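Local coordinates for protein methylocystis parvus OBBP MbnE (Methylocystis parvus OBBP, PDB 5ICQ) that probably binds the copper-chelating peptide methanobactin in the periplasm, as a solute-binding protein of family 5 that serves methanobactin transport, at residues Ile165-Val170 against Pro194-Ile199; Tyr285-Ser290 against Gln576-Ser581; Glu447-Asp452 against Val481-Arg486. All blocks are in the same frame, centred on the assembly; numbering follows the deposited sequence.

Interaction 1. Residues Ile165-Val170 against Pro194-Ile199; sequences IAYGLV and PLILAI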
loop_
_atom_site.group_PDB
_atom_site.type_symbol
_atom_site.label_atom_id
_atom_site.label_comp_id
_atom_site.label_asym_id
_atom_site.label_seq_id
_atom_site.Cartn_x
_atom_site.Cartn_y
_atom_site.Cartn_z
ATOM N N ILE A 165 9.624 14.740 -7.127
ATOM C CA ILE A 165 10.289 14.233 -8.322
ATOM C C ILE A 165 9.307 14.136 -9.481
ATOM O O ILE A 165 9.625 14.518 -10.615
ATOM C CB ILE A 165 10.958 12.878 -8.032
ATOM C CG1 ILE A 165 12.064 13.040 -6.988
ATOM C CG2 ILE A 165 11.533 12.291 -9.308
ATOM C CD1 ILE A 165 12.749 11.734 -6.638
ATOM N N ALA A 166 8.097 13.639 -9.215
ATOM C CA ALA A 166 7.102 13.502 -10.275
ATOM C C ALA A 166 6.720 14.862 -10.849
ATOM O O ALA A 166 6.750 15.063 -12.067
ATOM C CB ALA A 166 5.863 12.773 -9.745
ATOM N N TYR A 167 6.335 15.811 -9.985
ATOM C CA TYR A 167 5.948 17.124 -10.494
ATOM C C TYR A 167 7.125 17.805 -11.175
ATOM O O TYR A 167 6.934 18.582 -12.114
ATOM C CB TYR A 167 5.396 18.022 -9.377
ATOM C CG TYR A 167 4.139 17.518 -8.669
ATOM C CD1 TYR A 167 3.525 16.319 -9.027
ATOM C CD2 TYR A 167 3.576 18.253 -7.636
ATOM C CE1 TYR A 167 2.383 15.862 -8.355
ATOM C CE2 TYR A 167 2.445 17.809 -6.957
ATOM C CZ TYR A 167 1.854 16.615 -7.316
ATOM O OH TYR A 167 0.737 16.195 -6.623
ATOM N N GLY A 168 8.351 17.505 -10.730
ATOM C CA GLY A 168 9.539 18.048 -11.365
ATOM C C GLY A 168 9.753 17.579 -12.789
ATOM O O GLY A 168 10.528 18.195 -13.520
ATOM N N LEU A 169 9.085 16.499 -13.203
ATOM C CA LEU A 169 9.219 16.021 -14.573
ATOM C C LEU A 169 8.404 16.842 -15.559
ATOM O O LEU A 169 8.683 16.795 -16.761
ATOM C CB LEU A 169 8.796 14.552 -14.672
ATOM C CG LEU A 169 9.589 13.502 -13.895
ATOM C CD1 LEU A 169 8.863 12.166 -13.941
ATOM C CD2 LEU A 169 10.983 13.365 -14.482
ATOM N N VAL A 170 7.405 17.588 -15.079
ATOM C CA VAL A 170 6.540 18.349 -15.972
ATOM C C VAL A 170 7.351 19.424 -16.681
ATOM O O VAL A 170 8.134 20.144 -16.054
ATOM C CB VAL A 170 5.378 18.966 -15.178
ATOM C CG1 VAL A 170 4.554 19.885 -16.066
ATOM C CG2 VAL A 170 4.507 17.867 -14.588
ATOM N N PRO A 194 0.232 11.603 -15.727
ATOM C CA PRO A 194 -1.064 12.302 -15.786
ATOM C C PRO A 194 -2.016 11.928 -14.664
ATOM O O PRO A 194 -2.782 12.792 -14.213
ATOM C CB PRO A 194 -1.627 11.888 -17.152
ATOM C CG PRO A 194 -0.421 11.577 -17.970
ATOM C CD PRO A 194 0.526 10.920 -17.002
ATOM N N LEU A 195 -1.998 10.671 -14.206
ATOM C CA LEU A 195 -2.873 10.271 -13.109
ATOM C C LEU A 195 -2.369 10.811 -11.776
ATOM O O LEU A 195 -3.170 11.157 -10.903
ATOM C CB LEU A 195 -3.006 8.743 -13.041
ATOM C CG LEU A 195 -3.853 8.051 -14.110
ATOM C CD1 LEU A 195 -3.086 7.875 -15.415
ATOM C CD2 LEU A 195 -4.362 6.718 -13.597
ATOM N N ILE A 196 -1.046 10.877 -11.601
ATOM C CA ILE A 196 -0.476 11.507 -10.412
ATOM C C ILE A 196 -0.873 12.980 -10.348
ATOM O O ILE A 196 -1.240 13.495 -9.284
ATOM C CB ILE A 196 1.054 11.328 -10.405
ATOM C CG1 ILE A 196 1.420 9.863 -10.161
ATOM C CG2 ILE A 196 1.702 12.217 -9.341
ATOM C CD1 ILE A 196 2.851 9.543 -10.490
ATOM N N LEU A 197 -0.806 13.683 -11.481
ATOM C CA LEU A 197 -1.249 15.078 -11.507
ATOM C C LEU A 197 -2.738 15.193 -11.218
ATOM O O LEU A 197 -3.181 16.158 -10.580
ATOM C CB LEU A 197 -0.930 15.708 -12.868
ATOM C CG LEU A 197 0.558 15.824 -13.207
ATOM C CD1 LEU A 197 0.753 16.234 -14.666
ATOM C CD2 LEU A 197 1.219 16.828 -12.280
ATOM N N ALA A 198 -3.524 14.222 -11.682
ATOM C CA ALA A 198 -4.968 14.255 -11.496
ATOM C C ALA A 198 -5.391 14.058 -10.046
ATOM O O ALA A 198 -6.501 14.458 -9.682
ATOM C CB ALA A 198 -5.615 13.189 -12.378
ATOM N N ILE A 199 -4.562 13.439 -9.203
ATOM C CA ILE A 199 -4.950 13.243 -7.815
ATOM C C ILE A 199 -4.270 14.237 -6.878
ATOM O O ILE A 199 -4.405 14.114 -5.660
ATOM C CB ILE A 199 -4.702 11.793 -7.362
ATOM C CG1 ILE A 199 -3.226 11.413 -7.525
ATOM C CG2 ILE A 199 -5.595 10.834 -8.147
ATOM C CD1 ILE A 199 -2.911 9.972 -6.993
HETATM O O HOH W 1 -0.232 13.757 -6.794
#

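Interaction 2. Residues Tyr285-Ser290 against Gln576-Ser581; sequences YRDETS and QWIAHS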
loop_
_atom_site.group_PDB
_atom_site.type_symbol
_atom_site.label_atom_id
_atom_site.label_comp_id
_atom_site.label_asym_id
_atom_site.label_seq_id
_atom_site.Cartn_x
_atom_site.Cartn_y
_atom_site.Cartn_z
ATOM N N TYR A 285 -16.559 1.566 15.060
ATOM C CA TYR A 285 -15.913 0.758 14.031
ATOM C C TYR A 285 -14.471 0.497 14.441
ATOM O O TYR A 285 -13.823 1.377 15.011
ATOM C CB TYR A 285 -15.947 1.478 12.667
ATOM C CG TYR A 285 -15.229 0.727 11.564
ATOM C CD1 TYR A 285 -13.864 0.890 11.361
ATOM C CD2 TYR A 285 -15.919 -0.157 10.734
ATOM C CE1 TYR A 285 -13.202 0.198 10.375
ATOM C CE2 TYR A 285 -15.257 -0.851 9.728
ATOM C CZ TYR A 285 -13.899 -0.671 9.568
ATOM O OH TYR A 285 -13.221 -1.350 8.590
ATOM N N ARG A 286 -13.966 -0.696 14.130
ATOM C CA ARG A 286 -12.546 -0.969 14.309
ATOM C C ARG A 286 -12.083 -2.020 13.308
ATOM O O ARG A 286 -12.852 -2.898 12.893
ATOM C CB ARG A 286 -12.222 -1.419 15.746
ATOM C CG ARG A 286 -12.884 -2.713 16.190
ATOM C CD ARG A 286 -12.507 -3.054 17.648
ATOM N NE ARG A 286 -11.205 -3.707 17.750
ATOM C CZ ARG A 286 -10.073 -3.121 18.144
ATOM N NH1 ARG A 286 -10.051 -1.838 18.497
ATOM N NH2 ARG A 286 -8.951 -3.837 18.191
ATOM N N ASP A 287 -10.821 -1.888 12.897
ATOM C CA ASP A 287 -10.082 -2.940 12.208
ATOM C C ASP A 287 -9.259 -3.714 13.231
ATOM O O ASP A 287 -8.559 -3.111 14.047
ATOM C CB ASP A 287 -9.152 -2.343 11.148
ATOM C CG ASP A 287 -9.898 -1.634 10.049
ATOM O OD1 ASP A 287 -10.871 -2.212 9.521
ATOM O OD2 ASP A 287 -9.513 -0.495 9.716
ATOM N N GLU A 288 -9.327 -5.042 13.182
ATOM C CA GLU A 288 -8.571 -5.887 14.092
ATOM C C GLU A 288 -7.298 -6.365 13.408
ATOM O O GLU A 288 -7.356 -6.913 12.303
ATOM C CB GLU A 288 -9.399 -7.091 14.547
ATOM C CG GLU A 288 -8.744 -7.880 15.646
ATOM C CD GLU A 288 -8.400 -6.998 16.816
ATOM O OE1 GLU A 288 -7.196 -6.720 17.031
ATOM O OE2 GLU A 288 -9.344 -6.563 17.497
ATOM N N THR A 289 -6.150 -6.165 14.068
ATOM C CA THR A 289 -4.879 -6.671 13.561
ATOM C C THR A 289 -4.188 -7.626 14.524
ATOM O O THR A 289 -3.132 -8.166 14.179
ATOM C CB THR A 289 -3.920 -5.514 13.231
ATOM O OG1 THR A 289 -3.839 -4.632 14.353
ATOM C CG2 THR A 289 -4.417 -4.730 12.021
ATOM N N SER A 290 -4.753 -7.860 15.707
ATOM C CA SER A 290 -4.171 -8.757 16.702
ATOM C C SER A 290 -4.812 -10.132 16.569
ATOM O O SER A 290 -6.030 -10.259 16.733
ATOM C CB SER A 290 -4.389 -8.210 18.116
ATOM O OG SER A 290 -4.286 -9.252 19.074
ATOM N N GLN A 576 -9.803 -9.100 5.732
ATOM C CA GLN A 576 -9.772 -7.999 6.682
ATOM C C GLN A 576 -10.762 -8.266 7.811
ATOM O O GLN A 576 -11.923 -8.599 7.559
ATOM C CB GLN A 576 -10.104 -6.684 5.977
ATOM C CG GLN A 576 -9.943 -5.472 6.889
ATOM C CD GLN A 576 -10.085 -4.159 6.144
ATOM O OE1 GLN A 576 -9.748 -4.060 4.959
ATOM N NE2 GLN A 576 -10.591 -3.147 6.833
ATOM N N TRP A 577 -10.295 -8.143 9.053
ATOM C CA TRP A 577 -11.101 -8.414 10.240
ATOM C C TRP A 577 -11.625 -7.085 10.775
ATOM O O TRP A 577 -10.833 -6.199 11.124
ATOM C CB TRP A 577 -10.269 -9.133 11.309
ATOM C CG TRP A 577 -9.544 -10.343 10.776
ATOM C CD1 TRP A 577 -9.932 -11.139 9.726
ATOM C CD2 TRP A 577 -8.302 -10.878 11.248
ATOM N NE1 TRP A 577 -9.007 -12.139 9.524
ATOM C CE2 TRP A 577 -7.992 -11.994 10.436
ATOM C CE3 TRP A 577 -7.419 -10.520 12.275
ATOM C CZ2 TRP A 577 -6.847 -12.766 10.632
ATOM C CZ3 TRP A 577 -6.275 -11.284 12.464
ATOM C CH2 TRP A 577 -5.999 -12.395 11.643
ATOM N N ILE A 578 -12.952 -6.926 10.805
ATOM C CA ILE A 578 -13.553 -5.683 11.275
ATOM C C ILE A 578 -14.640 -5.978 12.302
ATOM O O ILE A 578 -15.154 -7.094 12.408
ATOM C CB ILE A 578 -14.131 -4.830 10.120
ATOM C CG1 ILE A 578 -15.414 -5.461 9.580
ATOM C CG2 ILE A 578 -13.101 -4.663 8.990
ATOM C CD1 ILE A 578 -16.173 -4.552 8.581
ATOM N N ALA A 579 -14.985 -4.951 13.074
ATOM C CA ALA A 579 -16.132 -5.007 13.966
ATOM C C ALA A 579 -16.775 -3.634 13.986
ATOM O O ALA A 579 -16.099 -2.623 13.780
ATOM C CB ALA A 579 -15.750 -5.435 15.390
ATOM N N HIS A 580 -18.085 -3.600 14.229
ATOM C CA HIS A 580 -18.786 -2.330 14.134
ATOM C C HIS A 580 -20.106 -2.392 14.887
ATOM O O HIS A 580 -20.685 -3.466 15.078
ATOM C CB HIS A 580 -19.042 -1.955 12.670
ATOM C CG HIS A 580 -19.836 -2.976 11.928
ATOM N ND1 HIS A 580 -21.215 -2.999 11.939
ATOM C CD2 HIS A 580 -19.449 -4.021 11.156
ATOM C CE1 HIS A 580 -21.644 -4.012 11.208
ATOM N NE2 HIS A 580 -20.593 -4.650 10.723
ATOM N N SER A 581 -20.571 -1.221 15.314
ATOM C CA SER A 581 -21.936 -1.092 15.807
ATOM C C SER A 581 -22.923 -1.496 14.718
ATOM O O SER A 581 -22.703 -1.251 13.530
ATOM C CB SER A 581 -22.202 0.354 16.244
ATOM O OG SER A 581 -23.589 0.569 16.439
HETATM O O HOH W 2 -11.478 -0.508 6.434
HETATM O O HOH W 3 -7.840 -6.602 9.634
#

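Interaction 3. Residues Glu447-Asp452 against Val481-Arg486; sequences EIMVKD and VQYQRR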
loop_
_atom_site.group_PDB
_atom_site.type_symbol
_atom_site.label_atom_id
_atom_site.label_comp_id
_atom_site.label_asym_id
_atom_site.label_seq_id
_atom_site.Cartn_x
_atom_site.Cartn_y
_atom_site.Cartn_z
ATOM N N GLU A 447 23.669 -13.023 11.299
ATOM C CA GLU A 447 22.828 -12.368 12.286
ATOM C C GLU A 447 21.539 -11.897 11.631
ATOM O O GLU A 447 21.572 -11.330 10.533
ATOM C CB GLU A 447 23.570 -11.178 12.892
ATOM C CG GLU A 447 22.707 -10.290 13.768
ATOM C CD GLU A 447 23.386 -8.955 14.039
ATOM O OE1 GLU A 447 24.051 -8.815 15.077
ATOM O OE2 GLU A 447 23.271 -8.058 13.187
ATOM N N ILE A 448 20.405 -12.120 12.300
ATOM C CA ILE A 448 19.129 -11.514 11.909
ATOM C C ILE A 448 18.881 -10.325 12.821
ATOM O O ILE A 448 18.710 -10.494 14.034
ATOM C CB ILE A 448 17.956 -12.504 12.012
ATOM C CG1 ILE A 448 18.203 -13.749 11.153
ATOM C CG2 ILE A 448 16.629 -11.801 11.605
ATOM C CD1 ILE A 448 17.108 -14.823 11.317
ATOM N N MET A 449 18.823 -9.126 12.251
ATOM C CA MET A 449 18.537 -7.937 13.043
ATOM C C MET A 449 17.027 -7.752 13.134
ATOM O O MET A 449 16.339 -7.773 12.110
ATOM C CB MET A 449 19.195 -6.703 12.417
ATOM C CG MET A 449 18.834 -5.407 13.105
ATOM S SD MET A 449 19.660 -3.965 12.352
ATOM C CE MET A 449 18.748 -3.774 10.818
ATOM N N VAL A 450 16.508 -7.574 14.355
ATOM C CA VAL A 450 15.072 -7.409 14.553
ATOM C C VAL A 450 14.799 -6.162 15.389
ATOM O O VAL A 450 15.662 -5.658 16.106
ATOM C CB VAL A 450 14.417 -8.643 15.216
ATOM C CG1 VAL A 450 14.540 -9.878 14.317
ATOM C CG2 VAL A 450 15.031 -8.914 16.589
ATOM N N LYS A 451 13.563 -5.666 15.285
ATOM C CA LYS A 451 13.197 -4.414 15.935
ATOM C C LYS A 451 12.180 -4.553 17.059
ATOM O O LYS A 451 12.026 -3.607 17.836
ATOM C CB LYS A 451 12.655 -3.415 14.903
ATOM C CG LYS A 451 11.271 -3.743 14.372
ATOM C CD LYS A 451 10.741 -2.565 13.551
ATOM C CE LYS A 451 9.361 -2.834 12.985
ATOM N NZ LYS A 451 8.812 -1.604 12.336
ATOM N N ASP A 452 11.492 -5.688 17.185
ATOM C CA ASP A 452 10.536 -5.838 18.279
ATOM C C ASP A 452 10.406 -7.314 18.642
ATOM O O ASP A 452 11.039 -8.175 18.032
ATOM C CB ASP A 452 9.184 -5.202 17.924
ATOM C CG ASP A 452 8.553 -5.785 16.665
ATOM O OD1 ASP A 452 8.633 -7.009 16.431
ATOM O OD2 ASP A 452 7.924 -5.010 15.913
ATOM N N VAL A 481 16.776 3.598 17.189
ATOM C CA VAL A 481 17.721 4.475 16.503
ATOM C C VAL A 481 18.745 3.653 15.728
ATOM O O VAL A 481 19.039 3.939 14.562
ATOM C CB VAL A 481 18.400 5.423 17.507
ATOM C CG1 VAL A 481 19.618 6.070 16.883
ATOM C CG2 VAL A 481 17.419 6.482 17.977
ATOM N N GLN A 482 19.302 2.623 16.368
ATOM C CA GLN A 482 20.283 1.762 15.709
ATOM C C GLN A 482 19.657 0.968 14.565
ATOM O O GLN A 482 20.291 0.772 13.519
ATOM C CB GLN A 482 20.905 0.804 16.731
ATOM C CG GLN A 482 22.022 1.402 17.561
ATOM C CD GLN A 482 23.254 1.717 16.725
ATOM O OE1 GLN A 482 23.844 2.792 16.844
ATOM N NE2 GLN A 482 23.646 0.775 15.870
ATOM N N TYR A 483 18.433 0.477 14.763
ATOM C CA TYR A 483 17.742 -0.274 13.715
ATOM C C TYR A 483 17.544 0.575 12.467
ATOM O O TYR A 483 17.815 0.132 11.343
ATOM C CB TYR A 483 16.395 -0.764 14.238
ATOM C CG TYR A 483 15.652 -1.685 13.288
ATOM C CD1 TYR A 483 15.948 -3.043 13.235
ATOM C CD2 TYR A 483 14.645 -1.202 12.465
ATOM C CE1 TYR A 483 15.264 -3.896 12.372
ATOM C CE2 TYR A 483 13.960 -2.047 11.590
ATOM C CZ TYR A 483 14.281 -3.392 11.547
ATOM O OH TYR A 483 13.602 -4.247 10.698
ATOM N N GLN A 484 17.049 1.798 12.647
ATOM C CA GLN A 484 16.826 2.674 11.502
ATOM C C GLN A 484 18.141 3.027 10.818
ATOM O O GLN A 484 18.230 3.016 9.585
ATOM C CB GLN A 484 16.090 3.941 11.947
ATOM C CG GLN A 484 16.099 5.054 10.903
ATOM C CD GLN A 484 15.558 6.378 11.428
ATOM O OE1 GLN A 484 14.493 6.832 11.013
ATOM N NE2 GLN A 484 16.303 7.009 12.327
ATOM N N ARG A 485 19.175 3.352 11.597
ATOM C CA ARG A 485 20.461 3.680 10.985
ATOM C C ARG A 485 21.049 2.483 10.243
ATOM O O ARG A 485 21.604 2.629 9.143
ATOM C CB ARG A 485 21.443 4.175 12.043
ATOM C CG ARG A 485 22.850 4.371 11.527
ATOM C CD ARG A 485 23.409 5.729 11.909
ATOM N NE ARG A 485 23.304 5.974 13.343
ATOM C CZ ARG A 485 22.644 6.996 13.879
ATOM N NH1 ARG A 485 22.040 7.880 13.099
ATOM N NH2 ARG A 485 22.598 7.142 15.195
ATOM N N ARG A 486 20.970 1.297 10.839
ATOM C CA ARG A 486 21.547 0.129 10.186
ATOM C C ARG A 486 20.742 -0.284 8.962
ATOM O O ARG A 486 21.316 -0.758 7.973
ATOM C CB ARG A 486 21.677 -1.019 11.186
ATOM C CG ARG A 486 22.803 -0.758 12.197
ATOM C CD ARG A 486 22.909 -1.881 13.226
ATOM N NE ARG A 486 23.146 -3.162 12.557
ATOM C CZ ARG A 486 23.268 -4.326 13.188
ATOM N NH1 ARG A 486 23.185 -4.373 14.514
ATOM N NH2 ARG A 486 23.473 -5.441 12.493
HETATM O O HOH W 4 24.411 -6.535 15.920
HETATM O O HOH W 5 13.985 -6.902 11.145
#

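Interaction 1. Residues Ile165-Val170 against Pro194-Ile199
Two short helices of the family 5 solute-binding fold, 161-168 and 193-198, pack together where Ala166 and Tyr167 meet Ile196 and Leu197, with Val170 extending the contact further along the chain. The join is apolar side-chain packing. Ala166 points toward the other helix, and its small CB stops 4.2 Å from Ile196 CG2, so a residue without branches suits this near approach of the backbones. The same CG2 serves Tyr167, lying at the edge of the ring and 3.8 Å from CE1. Ile196 holds this methyl anti to its backbone N (chi1, defined by CG1, is -69°), which brings it to both Ala166 and the phenol ring. Leu197 runs antiparallel past the tyrosine: CD2 lies 4.0 Å from Tyr167 CD1, and CD1 approaches Val170 CG2 at 4.1 Å. The fork of Leu197 thus gives one methyl to Tyr167 and one to Val170, while Ile196 uses one methyl for two neighbours. Behind this seam, Phe152 of helix 145-158 meets the Tyr167 ring and also touches Val170 and Leu197, so the aromatic residue is packed from a third helix too. Tyrosine adds to this greasy setting a hydroxyl that reaches the polar end of helix 193-198. Its OH is hydrogen-bonded to Gln163 one turn earlier and to a water 2.6 Å away. That water lies in the plane of the ring and donates to the main-chain carbonyl of Ile196, spanning 2.7 Å from its oxygen to Ile196 O.

Interaction 2. Residues Tyr285-Ser290 against Gln576-Ser581
Tyr285 lies across the neighbouring strand 576-581, touching Ala579, His580 and Ile578 in turn. Its CB leaves the sheet on the face shared with Asp287, Ile578 and His580, and chi1 of 177° sends CG away from the backbone N. CG then passes near the Ala579 carbonyl, CD2 reaches His580 CB, and CE2 lies 4.0 Å from Ile578 CD1. At the tip, OH sits 3.3 Å from Ile578 CG2 and shares a water with Gln576 NE2. Tyrosine suits this path because its ring packs on the Ile578 and His580 side chains while its hydroxyl ends at water and near Gln576. The amide of Gln576 also donates to Asp287 OD1, 2.9 Å from its NE2, reaching that oxygen from above the carboxylate plane, while Gln576 OE1 binds the backbone of Ile597. Beneath these side chains the strands run antiparallel, and Arg286 and Ala579 form a hydrogen-bonded pair: Arg286 N to Ala579 O is 2.9 Å and Ala579 N to Arg286 O 3.0 Å. Strand 576-581 is the middle of three, flanked on its other side by 308-313, so a late part of the chain is inserted between two earlier strands. On the other face Arg286 NH2 bridges to Glu288 OE2 at 2.8 Å; OE2 lies in the guanidinium plane, whereas NH2 meets it from above the carboxylate plane. Glu288 also receives Arg293, Tyr298 and the backbone N of Ser290. With so many donors, the buried Glu288 carboxylate is likely to stay ionised, its charge balanced by the two arginines.

Interaction 3. Residues Glu447-Asp452 against Val481-Arg486
Tyr483 sets CG anti to its backbone N (chi1 -174°), which carries the ring from its helix toward strand 442-450, where the backbone places Lys451 CB in a CH-pi contact, 3.5 Å from the centroid of the Tyr483 ring and almost exactly on its normal. With CG turned between its own N and carbonyl carbon (chi1 72°), the lysine chain runs on across the ring, CD 3.8 Å from Tyr483 CE2. Met449 CG packs 3.7 Å from Tyr483 CD1, an apolar touch, and its SD, oblique and 4.9 Å from the ring centroid, makes a Met-aromatic contact that suits a long, pliable side chain. Helix 480-489 forms the crossover of a beta-alpha-beta unit, linking the parallel strands 472-477 and 494-498 and packing on the strand between them; helix 453-467 packs against Ile448 and Val450 on the other face. Met449 SD also rests over one face of the Arg486 guanidinium, 3.6 Å from NE. That leaves the edge to Glu447, whose OE2 accepts from Arg486 NH2 at 2.7 Å through its syn lone pair, in a salt bridge. A water links Glu447 OE1 and Arg486 NH1. A methionine in place of Arg486 would probably cost Glu447 OE2 its salt-bridge partner and the main-chain carbonyl of Asp491 the donor that NE supplies. A second water lies 2.7 Å from both Tyr483 OH and Met449 O, accepting from the first and donating to the second.

The three contacts join different elements and do not touch; interactions 2 and 3 come nearest, with about 12 Å between their closest atoms. Interaction 1 packs helix on helix, partly buried and apolar, with polarity gathered at the tyrosine hydroxyl and its water. Interaction 2 is the most buried and pairs strands through the backbone; its buried Arg286 and Glu288 are paired with each other and with further partners. Interaction 3 lays a helix on a strand, mixing greasy and ionic contacts near the surface. In sequence, interaction 1 comes first, while interaction 3 lies within the long loop that 285-290 and 576-581 close, consistent with a second lobe inserted into the first.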